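Local coordinates for protein ribonucleoside-diphosphate reductase (PDB 5IM3) that probably makes deoxyribonucleotides for DNA synthesis by reducing ribonucleoside diphosphates, and binds dATP at a pair of neighbouring sites in its N-terminal ATP cone, at residues 44-57 and 71-83. Sequence-based numbering, arbitrary orientation.
With DTP (2'-deoxyadenosine 5'-triphosphate), chain C; DTP (2'-deoxyadenosine 5'-triphosphate), chain D.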
ATOM      1  N   TYR A  44     -19.285  11.683 -59.647  1.00109.62           N
ATOM      2  CA  TYR A  44     -18.169  10.934 -59.086  1.00107.00           C
ATOM      3  C   TYR A  44     -17.980   9.643 -59.877  1.00106.92           C
ATOM      4  O   TYR A  44     -18.867   8.782 -59.899  1.00110.04           O
ATOM      5  CB  TYR A  44     -18.422  10.640 -57.607  1.00108.37           C
ATOM      6  CG  TYR A  44     -17.265   9.981 -56.889  1.00104.61           C
ATOM      7  CD1 TYR A  44     -16.346  10.735 -56.168  1.00101.76           C
ATOM      8  CD2 TYR A  44     -17.095   8.603 -56.924  1.00104.16           C
ATOM      9  CE1 TYR A  44     -15.287  10.134 -55.508  1.00 97.47           C
ATOM     10  CE2 TYR A  44     -16.041   7.994 -56.268  1.00 99.55           C
ATOM     11  CZ  TYR A  44     -15.141   8.763 -55.563  1.00 96.50           C
ATOM     12  OH  TYR A  44     -14.091   8.161 -54.908  1.00 93.00           O
ATOM     13  N   THR A  45     -16.811   9.500 -60.501  1.00104.09           N
ATOM     14  CA  THR A  45     -16.512   8.405 -61.416  1.00104.34           C
ATOM     15  C   THR A  45     -15.279   7.690 -60.890  1.00100.50           C
ATOM     16  O   THR A  45     -14.199   8.285 -60.810  1.00 95.84           O
ATOM     17  CB  THR A  45     -16.260   8.903 -62.844  1.00104.30           C
ATOM     18  OG1 THR A  45     -17.331   9.757 -63.261  1.00108.21           O
ATOM     19  CG2 THR A  45     -16.152   7.725 -63.808  1.00104.73           C
ATOM     20  N   ASP A  46     -15.445   6.419 -60.523  1.00 99.23           N
ATOM     21  CA  ASP A  46     -14.310   5.622 -60.076  1.00 96.51           C
ATOM     22  C   ASP A  46     -13.236   5.524 -61.151  1.00 95.79           C
ATOM     23  O   ASP A  46     -12.043   5.466 -60.832  1.00 91.50           O
ATOM     24  CB  ASP A  46     -14.783   4.225 -59.679  1.00 98.87           C
ATOM     25  CG  ASP A  46     -15.112   4.114 -58.203  1.00 99.03           C
ATOM     26  OD1 ASP A  46     -15.207   5.162 -57.531  1.00 99.17           O
ATOM     27  OD2 ASP A  46     -15.280   2.976 -57.716  1.00 99.85           O
ATOM     28  N   ASP A  47     -13.641   5.502 -62.423  1.00108.41           N
ATOM     29  CA  ASP A  47     -12.690   5.330 -63.516  1.00108.90           C
ATOM     30  C   ASP A  47     -11.570   6.361 -63.453  1.00103.09           C
ATOM     31  O   ASP A  47     -10.398   6.029 -63.662  1.00102.33           O
ATOM     32  CB  ASP A  47     -13.424   5.416 -64.856  1.00115.73           C
ATOM     33  CG  ASP A  47     -12.502   5.212 -66.043  1.00117.08           C
ATOM     34  OD1 ASP A  47     -11.597   4.356 -65.955  1.00116.21           O
ATOM     35  OD2 ASP A  47     -12.685   5.911 -67.064  1.00118.78           O
ATOM     36  N   LYS A  48     -11.908   7.622 -63.168  1.00 92.80           N
ATOM     37  CA  LYS A  48     -10.883   8.660 -63.106  1.00 87.13           C
ATOM     38  C   LYS A  48      -9.851   8.352 -62.028  1.00 81.85           C
ATOM     39  O   LYS A  48      -8.659   8.634 -62.202  1.00 79.59           O
ATOM     40  CB  LYS A  48     -11.532  10.025 -62.864  1.00 86.39           C
ATOM     41  CG  LYS A  48     -12.499  10.456 -63.961  1.00 88.50           C
ATOM     42  CD  LYS A  48     -11.797  10.619 -65.303  1.00 86.31           C
ATOM     43  CE  LYS A  48     -12.753  11.113 -66.377  1.00 88.80           C
ATOM     44  NZ  LYS A  48     -12.073  11.313 -67.688  1.00 88.04           N
ATOM     45  N   ILE A  49     -10.286   7.770 -60.909  1.00 71.71           N
ATOM     46  CA  ILE A  49      -9.340   7.336 -59.885  1.00 68.51           C
ATOM     47  C   ILE A  49      -8.553   6.127 -60.373  1.00 66.96           C
ATOM     48  O   ILE A  49      -7.327   6.062 -60.229  1.00 63.24           O
ATOM     49  CB  ILE A  49     -10.074   7.028 -58.566  1.00 68.27           C
ATOM     50  CG1 ILE A  49     -10.664   8.312 -57.981  1.00 69.29           C
ATOM     51  CG2 ILE A  49      -9.121   6.364 -57.567  1.00 65.35           C
ATOM     52  CD1 ILE A  49     -11.473   8.112 -56.715  1.00 70.79           C
ATOM     53  N   THR A  50      -9.253   5.147 -60.948  1.00 73.90           N
ATOM     54  CA  THR A  50      -8.585   3.951 -61.449  1.00 74.36           C
ATOM     55  C   THR A  50      -7.563   4.298 -62.524  1.00 71.75           C
ATOM     56  O   THR A  50      -6.455   3.747 -62.539  1.00 70.28           O
ATOM     57  CB  THR A  50      -9.622   2.968 -61.994  1.00 78.74           C
ATOM     58  OG1 THR A  50     -10.461   2.516 -60.923  1.00 80.60           O
ATOM     59  CG2 THR A  50      -8.948   1.767 -62.648  1.00 79.04           C
ATOM     60  N   VAL A  51      -7.920   5.201 -63.438  1.00 69.27           N
ATOM     61  CA  VAL A  51      -6.980   5.614 -64.476  1.00 67.47           C
ATOM     62  C   VAL A  51      -5.775   6.302 -63.850  1.00 63.37           C
ATOM     63  O   VAL A  51      -4.626   6.026 -64.214  1.00 62.51           O
ATOM     64  CB  VAL A  51      -7.688   6.519 -65.504  1.00 69.91           C
ATOM     65  CG1 VAL A  51      -6.684   7.181 -66.431  1.00 66.87           C
ATOM     66  CG2 VAL A  51      -8.694   5.715 -66.315  1.00 72.24           C
ATOM     67  N   ALA A  52      -6.013   7.197 -62.888  1.00 61.00           N
ATOM     68  CA  ALA A  52      -4.918   7.954 -62.289  1.00 59.81           C
ATOM     69  C   ALA A  52      -3.889   7.025 -61.654  1.00 57.76           C
ATOM     70  O   ALA A  52      -2.688   7.129 -61.928  1.00 54.70           O
ATOM     71  CB  ALA A  52      -5.467   8.937 -61.255  1.00 58.68           C
ATOM     72  N   ILE A  53      -4.345   6.104 -60.803  1.00 66.71           N
ATOM     73  CA  ILE A  53      -3.424   5.190 -60.131  1.00 67.13           C
ATOM     74  C   ILE A  53      -2.719   4.300 -61.148  1.00 68.22           C
ATOM     75  O   ILE A  53      -1.527   4.000 -61.010  1.00 67.39           O
ATOM     76  CB  ILE A  53      -4.175   4.356 -59.076  1.00 69.27           C
ATOM     77  CG1 ILE A  53      -4.848   5.272 -58.052  1.00 68.69           C
ATOM     78  CG2 ILE A  53      -3.217   3.388 -58.375  1.00 68.62           C
ATOM     79  CD1 ILE A  53      -5.675   4.538 -57.019  1.00 70.52           C
ATOM     80  N   THR A  54      -3.443   3.854 -62.177  1.00 68.26           N
ATOM     81  CA  THR A  54      -2.830   3.002 -63.190  1.00 69.99           C
ATOM     82  C   THR A  54      -1.713   3.735 -63.924  1.00 68.30           C
ATOM     83  O   THR A  54      -0.672   3.144 -64.233  1.00 67.95           O
ATOM     84  CB  THR A  54      -3.888   2.511 -64.179  1.00 74.12           C
ATOM     85  OG1 THR A  54      -4.935   1.842 -63.468  1.00 74.82           O
ATOM     86  CG2 THR A  54      -3.275   1.547 -65.189  1.00 75.01           C
ATOM     87  N   LYS A  55      -1.912   5.024 -64.215  1.00 68.49           N
ATOM     88  CA  LYS A  55      -0.848   5.817 -64.823  1.00 66.50           C
ATOM     89  C   LYS A  55       0.423   5.759 -63.985  1.00 63.21           C
ATOM     90  O   LYS A  55       1.527   5.628 -64.525  1.00 63.52           O
ATOM     91  CB  LYS A  55      -1.292   7.271 -64.991  1.00 66.32           C
ATOM     92  CG  LYS A  55      -2.426   7.511 -65.981  1.00 69.92           C
ATOM     93  CD  LYS A  55      -2.592   9.011 -66.234  1.00 70.27           C
ATOM     94  CE  LYS A  55      -3.913   9.361 -66.911  1.00 74.19           C
ATOM     95  NZ  LYS A  55      -4.594  10.529 -66.262  1.00 72.29           N
ATOM     96  N   ALA A  56       0.286   5.854 -62.660  1.00 56.33           N
ATOM     97  CA  ALA A  56       1.458   5.887 -61.793  1.00 53.81           C
ATOM     98  C   ALA A  56       2.167   4.540 -61.748  1.00 53.26           C
ATOM     99  O   ALA A  56       3.395   4.492 -61.628  1.00 52.97           O
ATOM    100  CB  ALA A  56       1.057   6.323 -60.383  1.00 51.52           C
ATOM    101  N   PHE A  57       1.420   3.437 -61.836  1.00 56.33           N
ATOM    102  CA  PHE A  57       2.064   2.130 -61.897  1.00 58.10           C
ATOM    103  C   PHE A  57       2.816   1.958 -63.210  1.00 61.66           C
ATOM    104  O   PHE A  57       3.957   1.482 -63.221  1.00 62.62           O
ATOM    105  CB  PHE A  57       1.031   1.020 -61.721  1.00 60.13           C
ATOM    106  CG  PHE A  57       0.756   0.668 -60.285  1.00 57.97           C
ATOM    107  CD1 PHE A  57       1.545  -0.257 -59.622  1.00 58.00           C
ATOM    108  CD2 PHE A  57      -0.296   1.256 -59.602  1.00 56.98           C
ATOM    109  CE1 PHE A  57       1.296  -0.584 -58.304  1.00 57.16           C
ATOM    110  CE2 PHE A  57      -0.550   0.934 -58.282  1.00 55.69           C
ATOM    111  CZ  PHE A  57       0.245   0.015 -57.632  1.00 56.18           C
ATOM    112  N   ILE A  71      -1.578  -5.553 -61.262  1.00 70.41           N
ATOM    113  CA  ILE A  71      -1.857  -4.116 -61.252  1.00 68.18           C
ATOM    114  C   ILE A  71      -3.356  -3.883 -61.133  1.00 71.02           C
ATOM    115  O   ILE A  71      -3.839  -3.211 -60.215  1.00 68.97           O
ATOM    116  CB  ILE A  71      -1.302  -3.444 -62.521  1.00 66.25           C
ATOM    117  CG1 ILE A  71       0.193  -3.747 -62.716  1.00 65.27           C
ATOM    118  CG2 ILE A  71      -1.542  -1.939 -62.464  1.00 63.49           C
ATOM    119  CD1 ILE A  71       1.103  -3.101 -61.699  1.00 62.52           C
ATOM    120  N   HIS A  72      -4.108  -4.456 -62.070  1.00 81.24           N
ATOM    121  CA  HIS A  72      -5.550  -4.252 -62.123  1.00 85.68           C
ATOM    122  C   HIS A  72      -6.222  -4.661 -60.818  1.00 85.39           C
ATOM    123  O   HIS A  72      -7.108  -3.955 -60.321  1.00 84.77           O
ATOM    124  CB  HIS A  72      -6.102  -5.035 -63.311  1.00 92.73           C
ATOM    125  CG  HIS A  72      -7.575  -5.274 -63.266  1.00 97.45           C
ATOM    126  ND1 HIS A  72      -8.122  -6.442 -62.779  1.00100.44           N
ATOM    127  CD2 HIS A  72      -8.616  -4.517 -63.686  1.00 98.85           C
ATOM    128  CE1 HIS A  72      -9.437  -6.387 -62.885  1.00102.86           C
ATOM    129  NE2 HIS A  72      -9.762  -5.230 -63.435  1.00102.20           N
ATOM    130  N   ASP A  73      -5.808  -5.791 -60.242  1.00 86.88           N
ATOM    131  CA  ASP A  73      -6.354  -6.204 -58.954  1.00 86.98           C
ATOM    132  C   ASP A  73      -5.990  -5.209 -57.859  1.00 80.35           C
ATOM    133  O   ASP A  73      -6.821  -4.881 -57.004  1.00 79.87           O
ATOM    134  CB  ASP A  73      -5.848  -7.603 -58.595  1.00 89.78           C
ATOM    135  CG  ASP A  73      -6.693  -8.278 -57.535  1.00 92.82           C
ATOM    136  OD1 ASP A  73      -7.894  -7.949 -57.430  1.00 94.53           O
ATOM    137  OD2 ASP A  73      -6.160  -9.150 -56.816  1.00 94.00           O
ATOM    138  N   THR A  74      -4.751  -4.714 -57.871  1.00 69.32           N
ATOM    139  CA  THR A  74      -4.310  -3.772 -56.846  1.00 66.90           C
ATOM    140  C   THR A  74      -5.031  -2.436 -56.976  1.00 65.80           C
ATOM    141  O   THR A  74      -5.545  -1.899 -55.988  1.00 64.26           O
ATOM    142  CB  THR A  74      -2.797  -3.568 -56.938  1.00 63.57           C
ATOM    143  OG1 THR A  74      -2.137  -4.836 -56.869  1.00 65.92           O
ATOM    144  CG2 THR A  74      -2.304  -2.684 -55.803  1.00 61.48           C
ATOM    145  N   VAL A  75      -5.072  -1.878 -58.188  1.00 66.41           N
ATOM    146  CA  VAL A  75      -5.673  -0.561 -58.386  1.00 67.20           C
ATOM    147  C   VAL A  75      -7.123  -0.564 -57.922  1.00 72.86           C
ATOM    148  O   VAL A  75      -7.546   0.296 -57.140  1.00 70.94           O
ATOM    149  CB  VAL A  75      -5.556  -0.135 -59.862  1.00 67.11           C
ATOM    150  CG1 VAL A  75      -6.245   1.200 -60.090  1.00 68.17           C
ATOM    151  CG2 VAL A  75      -4.093  -0.051 -60.279  1.00 65.52           C
ATOM    152  N   ARG A  76      -7.909  -1.533 -58.397  1.00 93.17           N
ATOM    153  CA  ARG A  76      -9.320  -1.584 -58.032  1.00 99.45           C
ATOM    154  C   ARG A  76      -9.504  -1.793 -56.536  1.00 98.44           C
ATOM    155  O   ARG A  76     -10.533  -1.398 -55.977  1.00101.20           O
ATOM    156  CB  ARG A  76     -10.025  -2.690 -58.815  1.00106.23           C
ATOM    157  CG  ARG A  76     -10.091  -2.434 -60.310  1.00109.72           C
ATOM    158  CD  ARG A  76     -10.725  -3.604 -61.049  1.00114.95           C
ATOM    159  NE  ARG A  76     -12.104  -3.850 -60.629  1.00119.15           N
ATOM    160  CZ  ARG A  76     -12.864  -4.848 -61.078  1.00123.88           C
ATOM    161  NH1 ARG A  76     -12.390  -5.708 -61.965  1.00125.41           N
ATOM    162  NH2 ARG A  76     -14.106  -4.991 -60.640  1.00127.01           N
ATOM    163  N   ARG A  77      -8.527  -2.415 -55.872  1.00 87.60           N
ATOM    164  CA  ARG A  77      -8.579  -2.513 -54.419  1.00 86.41           C
ATOM    165  C   ARG A  77      -8.322  -1.156 -53.775  1.00 81.92           C
ATOM    166  O   ARG A  77      -9.033  -0.757 -52.846  1.00 81.88           O
ATOM    167  CB  ARG A  77      -7.565  -3.545 -53.927  1.00 86.32           C
ATOM    168  CG  ARG A  77      -7.571  -3.754 -52.419  1.00 87.28           C
ATOM    169  CD  ARG A  77      -6.515  -4.762 -51.987  1.00 87.85           C
ATOM    170  NE  ARG A  77      -5.168  -4.337 -52.357  1.00 86.84           N
ATOM    171  CZ  ARG A  77      -4.455  -3.434 -51.689  1.00 85.09           C
ATOM    172  NH1 ARG A  77      -4.956  -2.844 -50.610  1.00 85.30           N
ATOM    173  NH2 ARG A  77      -3.238  -3.111 -52.105  1.00 83.07           N
ATOM    174  N   LEU A  78      -7.313  -0.432 -54.262  1.00 74.63           N
ATOM    175  CA  LEU A  78      -7.041   0.905 -53.748  1.00 72.19           C
ATOM    176  C   LEU A  78      -8.190   1.856 -54.063  1.00 74.37           C
ATOM    177  O   LEU A  78      -8.584   2.665 -53.215  1.00 73.08           O
ATOM    178  CB  LEU A  78      -5.732   1.432 -54.335  1.00 67.18           C
ATOM    179  CG  LEU A  78      -4.474   0.610 -54.052  1.00 64.72           C
ATOM    180  CD1 LEU A  78      -3.304   1.172 -54.837  1.00 62.23           C
ATOM    181  CD2 LEU A  78      -4.159   0.587 -52.567  1.00 63.35           C
ATOM    182  N   THR A  79      -8.739   1.771 -55.278  1.00 77.51           N
ATOM    183  CA  THR A  79      -9.863   2.624 -55.644  1.00 79.93           C
ATOM    184  C   THR A  79     -11.073   2.357 -54.763  1.00 84.35           C
ATOM    185  O   THR A  79     -11.827   3.283 -54.444  1.00 85.72           O
ATOM    186  CB  THR A  79     -10.226   2.414 -57.117  1.00 81.35           C
ATOM    187  OG1 THR A  79      -9.099   2.742 -57.941  1.00 78.71           O
ATOM    188  CG2 THR A  79     -11.408   3.289 -57.519  1.00 84.51           C
ATOM    189  N   GLU A  80     -11.277   1.101 -54.358  1.00 94.82           N
ATOM    190  CA  GLU A  80     -12.444   0.758 -53.555  1.00 99.88           C
ATOM    191  C   GLU A  80     -12.356   1.370 -52.162  1.00 98.05           C
ATOM    192  O   GLU A  80     -13.315   1.986 -51.684  1.00100.86           O
ATOM    193  CB  GLU A  80     -12.589  -0.763 -53.474  1.00102.86           C
ATOM    194  CG  GLU A  80     -13.585  -1.249 -52.428  1.00107.69           C
ATOM    195  CD  GLU A  80     -14.977  -0.682 -52.632  1.00113.69           C
ATOM    196  OE1 GLU A  80     -15.267  -0.187 -53.743  1.00115.18           O
ATOM    197  OE2 GLU A  80     -15.782  -0.732 -51.679  1.00116.50           O
ATOM    198  N   GLN A  81     -11.214   1.209 -51.490  1.00 88.47           N
ATOM    199  CA  GLN A  81     -11.083   1.748 -50.142  1.00 87.02           C
ATOM    200  C   GLN A  81     -11.020   3.270 -50.137  1.00 85.40           C
ATOM    201  O   GLN A  81     -11.256   3.882 -49.091  1.00 86.72           O
ATOM    202  CB  GLN A  81      -9.851   1.159 -49.447  1.00 85.03           C
ATOM    203  CG  GLN A  81      -8.530   1.404 -50.152  1.00 83.99           C
ATOM    204  CD  GLN A  81      -7.403   0.569 -49.565  1.00 82.24           C
ATOM    205  OE1 GLN A  81      -7.616  -0.562 -49.126  1.00 83.49           O
ATOM    206  NE2 GLN A  81      -6.199   1.126 -49.551  1.00 78.65           N
ATOM    207  N   VAL A  82     -10.720   3.894 -51.278  1.00 78.05           N
ATOM    208  CA  VAL A  82     -10.853   5.343 -51.385  1.00 76.74           C
ATOM    209  C   VAL A  82     -12.320   5.731 -51.506  1.00 79.36           C
ATOM    210  O   VAL A  82     -12.836   6.532 -50.717  1.00 81.40           O
ATOM    211  CB  VAL A  82     -10.030   5.873 -52.576  1.00 74.52           C
ATOM    212  CG1 VAL A  82     -10.419   7.320 -52.912  1.00 74.76           C
ATOM    213  CG2 VAL A  82      -8.542   5.780 -52.271  1.00 69.55           C
ATOM    214  N   THR A  83     -13.015   5.168 -52.499  1.00 78.53           N
ATOM    215  CA  THR A  83     -14.436   5.450 -52.657  1.00 81.39           C
ATOM    216  C   THR A  83     -15.211   5.098 -51.396  1.00 83.89           C
ATOM    217  O   THR A  83     -16.184   5.780 -51.053  1.00 87.97           O
ATOM    218  CB  THR A  83     -14.992   4.681 -53.859  1.00 82.20           C
ATOM    219  OG1 THR A  83     -14.309   5.095 -55.051  1.00 78.94           O
ATOM    220  CG2 THR A  83     -16.487   4.931 -54.027  1.00 87.85           C
TER
HETATM  221  PG  DTP C1001      -7.900  16.933 -66.100  1.00 89.75           P
HETATM  222  O1G DTP C1001      -8.541  16.052 -67.103  1.00 88.73           O
HETATM  223  O2G DTP C1001      -6.621  16.320 -65.499  1.00 86.06           O
HETATM  224  O3G DTP C1001      -7.548  18.298 -66.657  1.00 92.68           O
HETATM  225  PB  DTP C1001      -8.573  16.623 -63.366  1.00 88.97           P
HETATM  226  O1B DTP C1001      -7.201  16.948 -62.922  1.00 89.04           O
HETATM  227  O2B DTP C1001      -9.618  17.112 -62.380  1.00 88.89           O
HETATM  228  O3B DTP C1001      -8.832  17.177 -64.833  1.00 88.02           O
HETATM  229  PA  DTP C1001      -7.416  14.085 -63.803  1.00 88.48           P
HETATM  230  O1A DTP C1001      -7.825  12.852 -64.501  1.00 88.61           O
HETATM  231  O2A DTP C1001      -6.245  14.827 -64.456  1.00 85.32           O
HETATM  232  O3A DTP C1001      -8.660  15.056 -63.609  1.00 89.67           O
HETATM  233  O5' DTP C1001      -7.065  13.830 -62.317  1.00 88.67           O
HETATM  234  C5' DTP C1001      -8.070  13.132 -61.576  1.00 91.25           C
HETATM  235  C4' DTP C1001      -7.811  13.207 -60.096  1.00 94.21           C
HETATM  236  O4' DTP C1001      -8.993  13.698 -59.436  1.00 97.42           O
HETATM  237  C3' DTP C1001      -7.558  11.847 -59.463  1.00 95.48           C
HETATM  238  O3' DTP C1001      -6.831  11.957 -58.240  1.00 95.04           O
HETATM  239  C2' DTP C1001      -8.972  11.336 -59.220  1.00 98.01           C
HETATM  240  C1' DTP C1001      -9.810  12.599 -59.049  1.00100.13           C
HETATM  241  N9  DTP C1001     -11.030  12.619 -59.853  1.00103.28           N
HETATM  242  C8  DTP C1001     -11.191  12.999 -61.158  1.00103.97           C
HETATM  243  N7  DTP C1001     -12.401  12.815 -61.626  1.00103.69           N
HETATM  244  C5  DTP C1001     -13.090  12.278 -60.549  1.00103.90           C
HETATM  245  C6  DTP C1001     -14.423  11.856 -60.394  1.00104.92           C
HETATM  246  N6  DTP C1001     -15.303  11.799 -61.400  1.00105.24           N
HETATM  247  N1  DTP C1001     -14.798  11.408 -59.175  1.00105.29           N
HETATM  248  C2  DTP C1001     -13.888  11.371 -58.196  1.00104.98           C
HETATM  249  N3  DTP C1001     -12.599  11.708 -58.239  1.00104.61           N
HETATM  250  C4  DTP C1001     -12.260  12.162 -59.447  1.00104.01           C
HETATM  251  PG  DTP D1002      -3.294  18.522 -64.359  0.95 79.93           P
HETATM  252  O1G DTP D1002      -4.499  17.824 -64.754  0.95 80.85           O
HETATM  253  O2G DTP D1002      -2.222  18.513 -65.400  0.95 79.11           O
HETATM  254  O3G DTP D1002      -3.544  19.931 -63.911  0.95 82.35           O
HETATM  255  PB  DTP D1002      -2.961  16.390 -62.413  0.95 75.47           P
HETATM  256  O1B DTP D1002      -4.410  16.152 -62.301  0.95 79.33           O
HETATM  257  O2B DTP D1002      -2.307  16.294 -61.043  0.95 77.18           O
HETATM  258  O3B DTP D1002      -2.671  17.803 -63.086  0.95 79.93           O
HETATM  259  PA  DTP D1002      -2.956  14.573 -64.654  0.95 76.43           P
HETATM  260  O1A DTP D1002      -1.936  14.350 -65.699  0.95 75.12           O
HETATM  261  O2A DTP D1002      -4.168  15.350 -65.194  0.95 79.78           O
HETATM  262  O3A DTP D1002      -2.312  15.352 -63.425  0.95 76.55           O
HETATM  263  O5' DTP D1002      -3.487  13.266 -63.962  0.95 73.17           O
HETATM  264  C5' DTP D1002      -2.569  12.207 -63.654  0.95 70.92           C
HETATM  265  C4' DTP D1002      -2.613  11.827 -62.193  0.95 70.10           C
HETATM  266  O4' DTP D1002      -2.212  10.448 -62.058  0.95 67.93           O
HETATM  267  C3' DTP D1002      -1.686  12.647 -61.284  0.95 70.41           C
HETATM  268  O3' DTP D1002      -2.427  13.251 -60.223  0.95 69.44           O
HETATM  269  C2' DTP D1002      -0.697  11.626 -60.720  0.95 68.65           C
HETATM  270  C1' DTP D1002      -0.885  10.389 -61.580  0.95 67.52           C
HETATM  271  N9  DTP D1002       0.028  10.277 -62.716  0.95 64.65           N
HETATM  272  C8  DTP D1002      -0.225  10.474 -64.047  0.95 62.99           C
HETATM  273  N7  DTP D1002       0.829  10.349 -64.817  0.95 63.19           N
HETATM  274  C5  DTP D1002       1.850  10.047 -63.928  0.95 62.77           C
HETATM  275  C6  DTP D1002       3.222   9.796 -64.110  0.95 61.41           C
HETATM  276  N6  DTP D1002       3.844   9.883 -65.289  0.95 61.74           N
HETATM  277  N1  DTP D1002       3.954   9.496 -63.017  0.95 61.69           N
HETATM  278  C2  DTP D1002       3.349   9.462 -61.827  0.95 61.56           C
HETATM  279  N3  DTP D1002       2.071   9.698 -61.531  0.95 62.83           N
HETATM  280  C4  DTP D1002       1.368   9.989 -62.631  0.95 63.73           C
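Thr83 links two polar side chains of the segment opposite: its OG1 lies in the plane of the Tyr44 ring, at its edge, accepts from Tyr44 OH (3.1 Å), and gives its own proton to Asp46 OD1 at 2.6 Å, on the syn side but 32° out of the carboxylate plane. A hydroxyl suits this place because it can accept and donate at once. With CG of Tyr44 anti to the backbone N (chi1 -174°), the phenol reaches Thr83 while one ring face lies against the adenine of the chain C dATP, CD1 3.2 Å from C2.

One turn back, Thr79 is a knob in the hole formed by Asp46, Ile49, Thr50 and Ile53; its OG1 shares a hydrogen bond with Thr50 OG1 (3.3 Å). Slim, branched Val75 fills the next hole, where CG1 packs 3.5 Å from Thr50 O, whose hydrogen bonds come from Thr54 N and Thr54 OG1. At the far end Phe57, broad and apolar, sets CD1 against Ile71 CD1 (3.5 Å).

The axes of 46-57 and 71-83 approach to 9.3 Å, their directions 132° apart. Helix 69-88 backs helix 46-60 of this ATP cone while Ile49 and Ala52 reach the nucleotides; helix 98-111 packs on Ile49, Ile53 and Leu78, and helix 115-138 covers Ala52, Ala56 and Phe57.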